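Long-range contacts in vestitone reductase (PDB 2P4H), which catalyses the NADPH-dependent, stereospecific reduction of (3R)-vestitone, the penultimate step in the biosynthesis of the alfalfa defence compound medicarpin: residues 8-13 with 40-45; 27-32 with 56-61; 192-197 with 317-322. All blocks are in the same frame, centred on the assembly; numbering follows the deposited sequence.

Contact 1. Residues 8-13 with 40-45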
loop_
_atom_site.group_PDB
_atom_site.type_symbol
_atom_site.label_atom_id
_atom_site.label_comp_id
_atom_site.label_asym_id
_atom_site.label_seq_id
_atom_site.Cartn_x
_atom_site.Cartn_y
_atom_site.Cartn_z
ATOM N N GLY A 8 1.101 -4.521 -10.856
ATOM C CA GLY A 8 1.230 -3.082 -10.692
ATOM C C GLY A 8 2.684 -2.668 -10.544
ATOM O O GLY A 8 3.011 -1.781 -9.754
ATOM N N GLY A 9 3.551 -3.295 -11.335
ATOM C CA GLY A 9 4.978 -3.031 -11.268
ATOM C C GLY A 9 5.486 -1.611 -11.438
ATOM O O GLY A 9 6.555 -1.279 -10.923
ATOM N N THR A 10 4.754 -0.772 -12.162
ATOM C CA THR A 10 5.206 0.602 -12.356
ATOM C C THR A 10 4.591 1.571 -11.352
ATOM O O THR A 10 4.871 2.768 -11.384
ATOM C CB THR A 10 4.913 1.107 -13.785
ATOM O OG1 THR A 10 3.514 0.996 -14.060
ATOM C CG2 THR A 10 5.704 0.300 -14.809
ATOM N N GLY A 11 3.750 1.057 -10.461
ATOM C CA GLY A 11 3.147 1.913 -9.457
ATOM C C GLY A 11 4.139 2.202 -8.344
ATOM O O GLY A 11 5.184 1.561 -8.255
ATOM N N PHE A 12 3.815 3.169 -7.494
ATOM C CA PHE A 12 4.678 3.535 -6.376
ATOM C C PHE A 12 5.041 2.330 -5.503
ATOM O O PHE A 12 6.220 2.010 -5.325
ATOM C CB PHE A 12 3.979 4.630 -5.550
ATOM C CG PHE A 12 4.566 4.860 -4.177
ATOM C CD1 PHE A 12 5.943 4.934 -3.977
ATOM C CD2 PHE A 12 3.722 5.057 -3.087
ATOM C CE1 PHE A 12 6.467 5.203 -2.709
ATOM C CE2 PHE A 12 4.237 5.328 -1.822
ATOM C CZ PHE A 12 5.608 5.402 -1.631
ATOM N N LEU A 13 4.038 1.648 -4.965
ATOM C CA LEU A 13 4.315 0.504 -4.104
ATOM C C LEU A 13 4.910 -0.676 -4.869
ATOM O O LEU A 13 5.901 -1.273 -4.437
ATOM C CB LEU A 13 3.040 0.058 -3.381
ATOM C CG LEU A 13 3.260 -1.103 -2.408
ATOM C CD1 LEU A 13 4.281 -0.711 -1.348
ATOM C CD2 LEU A 13 1.936 -1.492 -1.768
ATOM N N ARG A 40 5.363 1.919 -21.975
ATOM C CA ARG A 40 5.972 3.049 -22.666
ATOM C C ARG A 40 7.428 3.218 -22.244
ATOM O O ARG A 40 8.326 3.254 -23.085
ATOM C CB ARG A 40 5.187 4.328 -22.367
ATOM C CG ARG A 40 5.723 5.570 -23.058
ATOM C CD ARG A 40 4.827 6.769 -22.794
ATOM N NE ARG A 40 3.470 6.550 -23.289
ATOM C CZ ARG A 40 2.475 7.420 -23.155
ATOM N NH1 ARG A 40 2.678 8.576 -22.538
ATOM N NH2 ARG A 40 1.274 7.135 -23.639
ATOM N N ASP A 41 7.656 3.319 -20.939
ATOM C CA ASP A 41 9.006 3.480 -20.412
ATOM C C ASP A 41 9.143 2.861 -19.027
ATOM O O ASP A 41 8.602 3.375 -18.048
ATOM C CB ASP A 41 9.377 4.963 -20.355
ATOM C CG ASP A 41 10.728 5.202 -19.715
ATOM O OD1 ASP A 41 11.706 4.543 -20.124
ATOM O OD2 ASP A 41 10.814 6.053 -18.805
ATOM N N VAL A 42 9.873 1.752 -18.952
ATOM C CA VAL A 42 10.088 1.057 -17.688
ATOM C C VAL A 42 11.560 1.080 -17.295
ATOM O O VAL A 42 12.022 0.231 -16.533
ATOM C CB VAL A 42 9.627 -0.414 -17.774
ATOM C CG1 VAL A 42 8.128 -0.474 -18.017
ATOM C CG2 VAL A 42 10.379 -1.134 -18.889
ATOM N N SER A 43 12.293 2.058 -17.815
ATOM C CA SER A 43 13.713 2.180 -17.521
ATOM C C SER A 43 14.008 2.261 -16.028
ATOM O O SER A 43 15.013 1.722 -15.563
ATOM C CB SER A 43 14.296 3.406 -18.230
ATOM O OG SER A 43 14.231 3.251 -19.638
ATOM N N PHE A 44 13.137 2.920 -15.269
ATOM C CA PHE A 44 13.362 3.042 -13.835
ATOM C C PHE A 44 13.277 1.683 -13.150
ATOM O O PHE A 44 13.699 1.530 -12.006
ATOM C CB PHE A 44 12.379 4.045 -13.212
ATOM C CG PHE A 44 10.952 3.579 -13.186
ATOM C CD1 PHE A 44 10.443 2.926 -12.068
ATOM C CD2 PHE A 44 10.110 3.818 -14.266
ATOM C CE1 PHE A 44 9.113 2.522 -12.026
ATOM C CE2 PHE A 44 8.778 3.416 -14.234
ATOM C CZ PHE A 44 8.277 2.767 -13.110
ATOM N N LEU A 45 12.741 0.694 -13.862
ATOM C CA LEU A 45 12.643 -0.662 -13.337
ATOM C C LEU A 45 13.788 -1.516 -13.878
ATOM O O LEU A 45 14.478 -2.193 -13.123
ATOM C CB LEU A 45 11.307 -1.311 -13.724
ATOM C CG LEU A 45 10.038 -0.848 -13.002
ATOM C CD1 LEU A 45 8.841 -1.628 -13.533
ATOM C CD2 LEU A 45 10.189 -1.065 -11.499
#
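Thr10 and the carbonyl of Gly9, in the glycine-rich turn of a Rossmann fold, meet Val42, Phe44 and Leu45 where helix 43-46 begins. This turn and the start of helix 12-23 carry the GxGxxG pattern of Gly9, Gly11 and Gly14 and are predicted to bind NADP(+).

Apolar packing dominates, with Thr10 at its middle. Thr10 CB stands 3.8 Å from Phe44 CZ, at the edge of the ring and near its plane, and the two side chains cross at about a right angle. The methyl CG2 of Thr10 lies beside its own backbone N, anti to the carbonyl carbon, while OG1 takes the position between them (chi1 57°). That rotation sets Thr10 CG2 3.9 Å from Leu45 CD1 and, farther along, 4.1 Å from Val42 CG1. Both Val42 and Leu45 also lie against Phe57 of strand 55-57, and Phe44 reaches Pro197.

A second kind of touch is methyl against carbonyl. Leu45 brings both branches up to Gly9 O, CD1 at 3.5 Å and CD2 at 3.7 Å, and thereby packs on the peptide of the turn as well as on a side chain.

Between these two segments the contact is apolar; hydrogen bonds shape each of them from within. Gly8 to Gly11 forms a type I beta turn closed by Gly11 N to Gly8 O (3.0 Å); Gly11 is the N-cap of helix 12-23, as Val42 is of helix 43-46. Just ahead of the latter helix, Asp41 OD1 accepts two bonds from Ser43: a hydrogen bond of 2.9 Å from OG, which arrives nearly in line with the carboxylate C-O bond, and a weak one of 3.4 Å from the backbone N.

Contact 2. Residues 27-32 with 56-61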
loop_
_atom_site.group_PDB
_atom_site.type_symbol
_atom_site.label_atom_id
_atom_site.label_comp_id
_atom_site.label_asym_id
_atom_site.label_seq_id
_atom_site.Cartn_x
_atom_site.Cartn_y
_atom_site.Cartn_z
ATOM N N SER A 27 13.964 -13.294 -7.644
ATOM C CA SER A 27 13.814 -12.997 -9.058
ATOM C C SER A 27 12.383 -12.460 -9.116
ATOM O O SER A 27 11.571 -12.768 -8.235
ATOM C CB SER A 27 13.983 -14.254 -9.921
ATOM O OG SER A 27 13.155 -15.318 -9.493
ATOM N N VAL A 28 12.064 -11.668 -10.131
ATOM C CA VAL A 28 10.738 -11.065 -10.204
ATOM C C VAL A 28 10.034 -11.090 -11.553
ATOM O O VAL A 28 10.633 -10.799 -12.586
ATOM C CB VAL A 28 10.812 -9.584 -9.753
ATOM C CG1 VAL A 28 9.436 -8.941 -9.806
ATOM C CG2 VAL A 28 11.396 -9.499 -8.354
ATOM N N ASN A 29 8.753 -11.446 -11.520
ATOM C CA ASN A 29 7.896 -11.441 -12.701
ATOM C C ASN A 29 6.951 -10.291 -12.386
ATOM O O ASN A 29 6.513 -10.154 -11.244
ATOM C CB ASN A 29 7.072 -12.726 -12.814
ATOM C CG ASN A 29 7.860 -13.893 -13.374
ATOM O OD1 ASN A 29 7.358 -15.019 -13.421
ATOM N ND2 ASN A 29 9.086 -13.635 -13.811
ATOM N N THR A 30 6.634 -9.461 -13.368
ATOM C CA THR A 30 5.730 -8.356 -13.095
ATOM C C THR A 30 4.787 -8.049 -14.247
ATOM O O THR A 30 5.106 -8.290 -15.419
ATOM C CB THR A 30 6.517 -7.066 -12.720
ATOM O OG1 THR A 30 5.606 -6.065 -12.238
ATOM C CG2 THR A 30 7.257 -6.512 -13.933
ATOM N N THR A 31 3.610 -7.549 -13.891
ATOM C CA THR A 31 2.599 -7.135 -14.851
ATOM C C THR A 31 2.397 -5.660 -14.515
ATOM O O THR A 31 2.465 -5.272 -13.343
ATOM C CB THR A 31 1.275 -7.929 -14.689
ATOM O OG1 THR A 31 0.745 -7.745 -13.370
ATOM C CG2 THR A 31 1.518 -9.407 -14.925
ATOM N N ILE A 32 2.184 -4.835 -15.532
ATOM C CA ILE A 32 2.026 -3.403 -15.308
ATOM C C ILE A 32 0.810 -2.795 -15.992
ATOM O O ILE A 32 0.223 -3.389 -16.897
ATOM C CB ILE A 32 3.284 -2.638 -15.780
ATOM C CG1 ILE A 32 3.438 -2.774 -17.297
ATOM C CG2 ILE A 32 4.525 -3.199 -15.093
ATOM C CD1 ILE A 32 4.630 -2.032 -17.867
ATOM N N HIS A 56 11.420 -9.931 -15.133
ATOM C CA HIS A 56 10.731 -10.300 -16.365
ATOM C C HIS A 56 9.335 -9.687 -16.420
ATOM O O HIS A 56 8.616 -9.675 -15.419
ATOM C CB HIS A 56 10.625 -11.823 -16.450
ATOM C CG HIS A 56 11.934 -12.526 -16.267
ATOM N ND1 HIS A 56 12.933 -12.498 -17.216
ATOM C CD2 HIS A 56 12.420 -13.251 -15.232
ATOM C CE1 HIS A 56 13.978 -13.173 -16.774
ATOM N NE2 HIS A 56 13.693 -13.641 -15.572
ATOM N N PHE A 57 8.954 -9.188 -17.593
ATOM C CA PHE A 57 7.644 -8.573 -17.782
ATOM C C PHE A 57 6.664 -9.489 -18.510
ATOM O O PHE A 57 7.049 -10.258 -19.397
ATOM C CB PHE A 57 7.776 -7.258 -18.554
ATOM C CG PHE A 57 8.548 -6.199 -17.823
ATOM C CD1 PHE A 57 9.937 -6.244 -17.762
ATOM C CD2 PHE A 57 7.881 -5.157 -17.190
ATOM C CE1 PHE A 57 10.654 -5.260 -17.076
ATOM C CE2 PHE A 57 8.586 -4.170 -16.502
ATOM C CZ PHE A 57 9.975 -4.221 -16.446
ATOM N N PHE A 58 5.391 -9.381 -18.140
ATOM C CA PHE A 58 4.331 -10.196 -18.729
ATOM C C PHE A 58 3.079 -9.381 -19.016
ATOM O O PHE A 58 2.698 -8.513 -18.229
ATOM C CB PHE A 58 3.948 -11.326 -17.774
ATOM C CG PHE A 58 5.035 -12.331 -17.553
ATOM C CD1 PHE A 58 5.087 -13.493 -18.317
ATOM C CD2 PHE A 58 6.019 -12.113 -16.593
ATOM C CE1 PHE A 58 6.102 -14.422 -18.128
ATOM C CE2 PHE A 58 7.040 -13.038 -16.399
ATOM C CZ PHE A 58 7.081 -14.193 -17.166
ATOM N N ASN A 59 2.442 -9.656 -20.149
ATOM C CA ASN A 59 1.199 -8.979 -20.483
ATOM C C ASN A 59 0.113 -9.716 -19.714
ATOM O O ASN A 59 0.211 -10.926 -19.502
ATOM C CB ASN A 59 0.896 -9.075 -21.981
ATOM C CG ASN A 59 1.725 -8.119 -22.804
ATOM O OD1 ASN A 59 1.765 -6.921 -22.528
ATOM N ND2 ASN A 59 2.384 -8.641 -23.832
ATOM N N ALA A 60 -0.912 -8.988 -19.290
ATOM C CA ALA A 60 -2.018 -9.588 -18.561
ATOM C C ALA A 60 -3.138 -8.578 -18.414
ATOM O O ALA A 60 -2.930 -7.375 -18.588
ATOM C CB ALA A 60 -1.555 -10.057 -17.173
ATOM N N ASP A 61 -4.333 -9.075 -18.120
ATOM C CA ASP A 61 -5.483 -8.215 -17.887
ATOM C C ASP A 61 -6.028 -8.669 -16.545
ATOM O O ASP A 61 -6.307 -9.851 -16.350
ATOM C CB ASP A 61 -6.560 -8.381 -18.959
ATOM C CG ASP A 61 -7.725 -7.425 -18.752
ATOM O OD1 ASP A 61 -7.626 -6.256 -19.179
ATOM O OD2 ASP A 61 -8.733 -7.837 -18.144
HETATM O O HOH W 1 2.090 -5.909 -18.216
HETATM O O HOH W 2 -1.779 -5.871 -16.269
#
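Thr30 and Phe57 lie side by side on one face of a parallel strand pair, pointing the same way. Thr30 CG2 sits over the Phe57 ring in a CH-pi contact, 4.0 Å from the centroid and 29° off the normal. The torsion that puts the methyl there leaves OG1 anti to the backbone N (chi1 -170°), and this hydroxyl is hydrogen-bonded to Val6 O. Ile32 brings its CG2 to the edge of the same ring.

On the other face, Asn29 reaches across to Phe58, and Asn29 CB lies 3.6 Å from Phe58 CE2. His56 pairs with Asn29 in the ladder, its side chain on the same face. Farther on, Thr31 CG2 packs against Ala60 CB at 3.9 Å.

Between the two layers runs the parallel ladder: His56 N to Val28 O (2.8 Å), Thr30 N to His56 O (2.9 Å) and Phe58 N to Thr30 O (2.9 Å). Where the chains separate, water 1 continues it, accepting from Ile32 N at 2.9 Å and donating to Phe58 O at 2.7 Å.

The pair forms one border of the Rossmann sheet: 55-57 is one of its two edge strands within the chain, and 27-31 lies between it and strand 3-7. Val28 and Thr30 face helix 12-23, whereas Thr31 and Phe58 pack on helix 69-72.

Contact 3. Residues 192-197 with 317-322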
loop_
_atom_site.group_PDB
_atom_site.type_symbol
_atom_site.label_atom_id
_atom_site.label_comp_id
_atom_site.label_asym_id
_atom_site.label_seq_id
_atom_site.Cartn_x
_atom_site.Cartn_y
_atom_site.Cartn_z
ATOM N N GLY A 192 7.891 7.492 1.807
ATOM C CA GLY A 192 9.318 7.199 1.797
ATOM C C GLY A 192 9.925 7.618 0.476
ATOM O O GLY A 192 9.405 8.512 -0.191
ATOM N N ARG A 193 11.047 7.007 0.105
ATOM C CA ARG A 193 11.651 7.320 -1.183
ATOM C C ARG A 193 10.803 6.586 -2.215
ATOM O O ARG A 193 10.000 5.721 -1.865
ATOM C CB ARG A 193 13.090 6.802 -1.271
ATOM C CG ARG A 193 14.088 7.469 -0.344
ATOM C CD ARG A 193 15.500 7.007 -0.690
ATOM N NE ARG A 193 15.841 7.341 -2.070
ATOM C CZ ARG A 193 16.286 8.530 -2.469
ATOM N NH1 ARG A 193 16.463 9.512 -1.595
ATOM N NH2 ARG A 193 16.534 8.742 -3.754
ATOM N N PHE A 194 10.973 6.933 -3.484
ATOM C CA PHE A 194 10.231 6.283 -4.554
ATOM C C PHE A 194 11.037 6.304 -5.843
ATOM O O PHE A 194 11.897 7.168 -6.030
ATOM C CB PHE A 194 8.868 6.965 -4.754
ATOM C CG PHE A 194 8.946 8.454 -4.985
ATOM C CD1 PHE A 194 9.010 8.976 -6.278
ATOM C CD2 PHE A 194 8.930 9.337 -3.909
ATOM C CE1 PHE A 194 9.054 10.355 -6.488
ATOM C CE2 PHE A 194 8.974 10.714 -4.107
ATOM C CZ PHE A 194 9.035 11.229 -5.399
ATOM N N VAL A 195 10.774 5.342 -6.720
ATOM C CA VAL A 195 11.482 5.275 -7.995
ATOM C C VAL A 195 10.552 5.486 -9.184
ATOM O O VAL A 195 11.012 5.590 -10.322
ATOM C CB VAL A 195 12.226 3.924 -8.177
ATOM C CG1 VAL A 195 13.324 3.788 -7.130
ATOM C CG2 VAL A 195 11.247 2.760 -8.087
ATOM N N CYS A 196 9.247 5.553 -8.925
ATOM C CA CYS A 196 8.273 5.761 -9.993
ATOM C C CYS A 196 8.392 7.169 -10.585
ATOM O O CYS A 196 8.865 8.096 -9.925
ATOM C CB CYS A 196 6.851 5.499 -9.479
ATOM S SG CYS A 196 6.426 6.351 -7.954
ATOM N N PRO A 197 7.955 7.345 -11.844
ATOM C CA PRO A 197 8.010 8.623 -12.563
ATOM C C PRO A 197 7.184 9.811 -12.073
ATOM O O PRO A 197 7.456 10.945 -12.460
ATOM C CB PRO A 197 7.656 8.220 -13.996
ATOM C CG PRO A 197 6.709 7.091 -13.793
ATOM C CD PRO A 197 7.391 6.289 -12.705
ATOM N N LYS A 317 13.307 16.331 -3.173
ATOM C CA LYS A 317 14.287 17.362 -3.518
ATOM C C LYS A 317 15.104 16.934 -4.733
ATOM O O LYS A 317 15.320 17.717 -5.659
ATOM C CB LYS A 317 15.215 17.622 -2.330
ATOM C CG LYS A 317 14.543 18.352 -1.176
ATOM C CD LYS A 317 15.373 18.285 0.095
ATOM C CE LYS A 317 16.745 18.915 -0.081
ATOM N NZ LYS A 317 17.556 18.770 1.165
ATOM N N GLU A 318 15.547 15.682 -4.730
ATOM C CA GLU A 318 16.342 15.143 -5.827
ATOM C C GLU A 318 15.593 15.163 -7.151
ATOM O O GLU A 318 16.176 15.444 -8.204
ATOM C CB GLU A 318 16.742 13.698 -5.522
ATOM C CG GLU A 318 17.730 13.529 -4.385
ATOM C CD GLU A 318 17.841 12.085 -3.933
ATOM O OE1 GLU A 318 17.558 11.179 -4.750
ATOM O OE2 GLU A 318 18.220 11.852 -2.766
ATOM N N LYS A 319 14.298 14.872 -7.094
ATOM C CA LYS A 319 13.476 14.805 -8.292
ATOM C C LYS A 319 12.770 16.093 -8.708
ATOM O O LYS A 319 12.057 16.114 -9.714
ATOM C CB LYS A 319 12.474 13.658 -8.142
ATOM C CG LYS A 319 13.156 12.297 -8.041
ATOM C CD LYS A 319 12.157 11.155 -7.960
ATOM C CE LYS A 319 12.862 9.808 -7.911
ATOM N NZ LYS A 319 13.653 9.536 -9.147
ATOM N N GLY A 320 12.968 17.160 -7.943
ATOM C CA GLY A 320 12.373 18.439 -8.291
ATOM C C GLY A 320 10.963 18.733 -7.820
ATOM O O GLY A 320 10.333 19.672 -8.304
ATOM N N TYR A 321 10.454 17.946 -6.878
ATOM C CA TYR A 321 9.111 18.182 -6.363
ATOM C C TYR A 321 9.184 19.104 -5.150
ATOM O O TYR A 321 8.169 19.629 -4.697
ATOM C CB TYR A 321 8.448 16.855 -5.994
ATOM C CG TYR A 321 8.284 15.937 -7.183
ATOM C CD1 TYR A 321 7.458 16.290 -8.253
ATOM C CD2 TYR A 321 8.976 14.732 -7.256
ATOM C CE1 TYR A 321 7.329 15.460 -9.366
ATOM C CE2 TYR A 321 8.856 13.894 -8.361
ATOM C CZ TYR A 321 8.034 14.263 -9.413
ATOM O OH TYR A 321 7.937 13.439 -10.514
ATOM N N LEU A 322 10.402 19.290 -4.646
ATOM C CA LEU A 322 10.679 20.154 -3.502
ATOM C C LEU A 322 11.950 20.949 -3.775
ATOM O O LEU A 322 12.689 20.563 -4.704
ATOM C CB LEU A 322 10.885 19.322 -2.235
ATOM C CG LEU A 322 9.739 19.242 -1.229
ATOM C CD1 LEU A 322 10.183 18.425 -0.025
ATOM C CD2 LEU A 322 9.340 20.643 -0.790
ATOM O OXT LEU A 322 12.203 21.931 -3.044
HETATM O O HOH W 3 13.710 6.526 -10.242
HETATM O O HOH W 4 9.392 10.777 -9.999
#
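The ring of Phe194 takes Tyr321 at its edge: Tyr321 CD2 lies near the Phe194 plane, 4.0 Å from CZ. Gly192 O, Cys196 O and water 4 lie near the same plane at other points of the rim, and the Lys319 chain passes obliquely, its CD 3.5 Å from Phe194 CE1. One face of the Tyr321 ring carries Lys319 O, offset toward the rim, and water 4 sits at its edge.

The guanidinium of Arg193 holds the Glu318 carboxylate end-on at its own edge, the two planes 31° apart. In this salt bridge Arg193 NH2 to Glu318 OE1 is short and nearly straight (2.8 Å, 174°), on the syn side; Arg193 NH1 to Glu318 OE2 is longer, 3.2 Å, and meets its oxygen from above the carboxylate plane. A bend at chi3 (60°) turns the arginine toward this partner. A leucine here would probably leave the Glu318 carboxylate without its mate and free to swing into solvent.

Water 3 accepts from Lys319 NZ and donates to Val195 O (2.9 Å); water 4 donates to Cys196 O (2.7 Å) and is hydrogen-bonded to Tyr321 OH.

Helix 305-319 ends in a Schellman motif at Gly320, after which Tyr321 points its side chain at the loop joining strand 189-191 to helix 201-206. That loop rests on helix 12-23, through Phe12 and Trp16, and on Phe44 of helix 43-46.

In the fold
Contacts 1 and 2 both belong to the Rossmann half and are partly buried; contact 3 lies at the surface, where the C-terminal helix meets a loop. Their chemistry follows: contact 2 is a backbone ladder between strands, contact 1 methyl and ring packing on side chains and a backbone carbonyl, and contact 3 a salt bridge, water bridges and the packing of one buried ring. Contacts 1 and 2 interlock, since their segments alternate along the chain and Gly9 N lies 3.0 Å from Thr31 O, a probable hydrogen bond. Contact 1 also touches contact 3, Phe12 packing on Phe194 and Phe44 on Val195, and so stands between the other two, whose nearest atoms are about 10 Å apart.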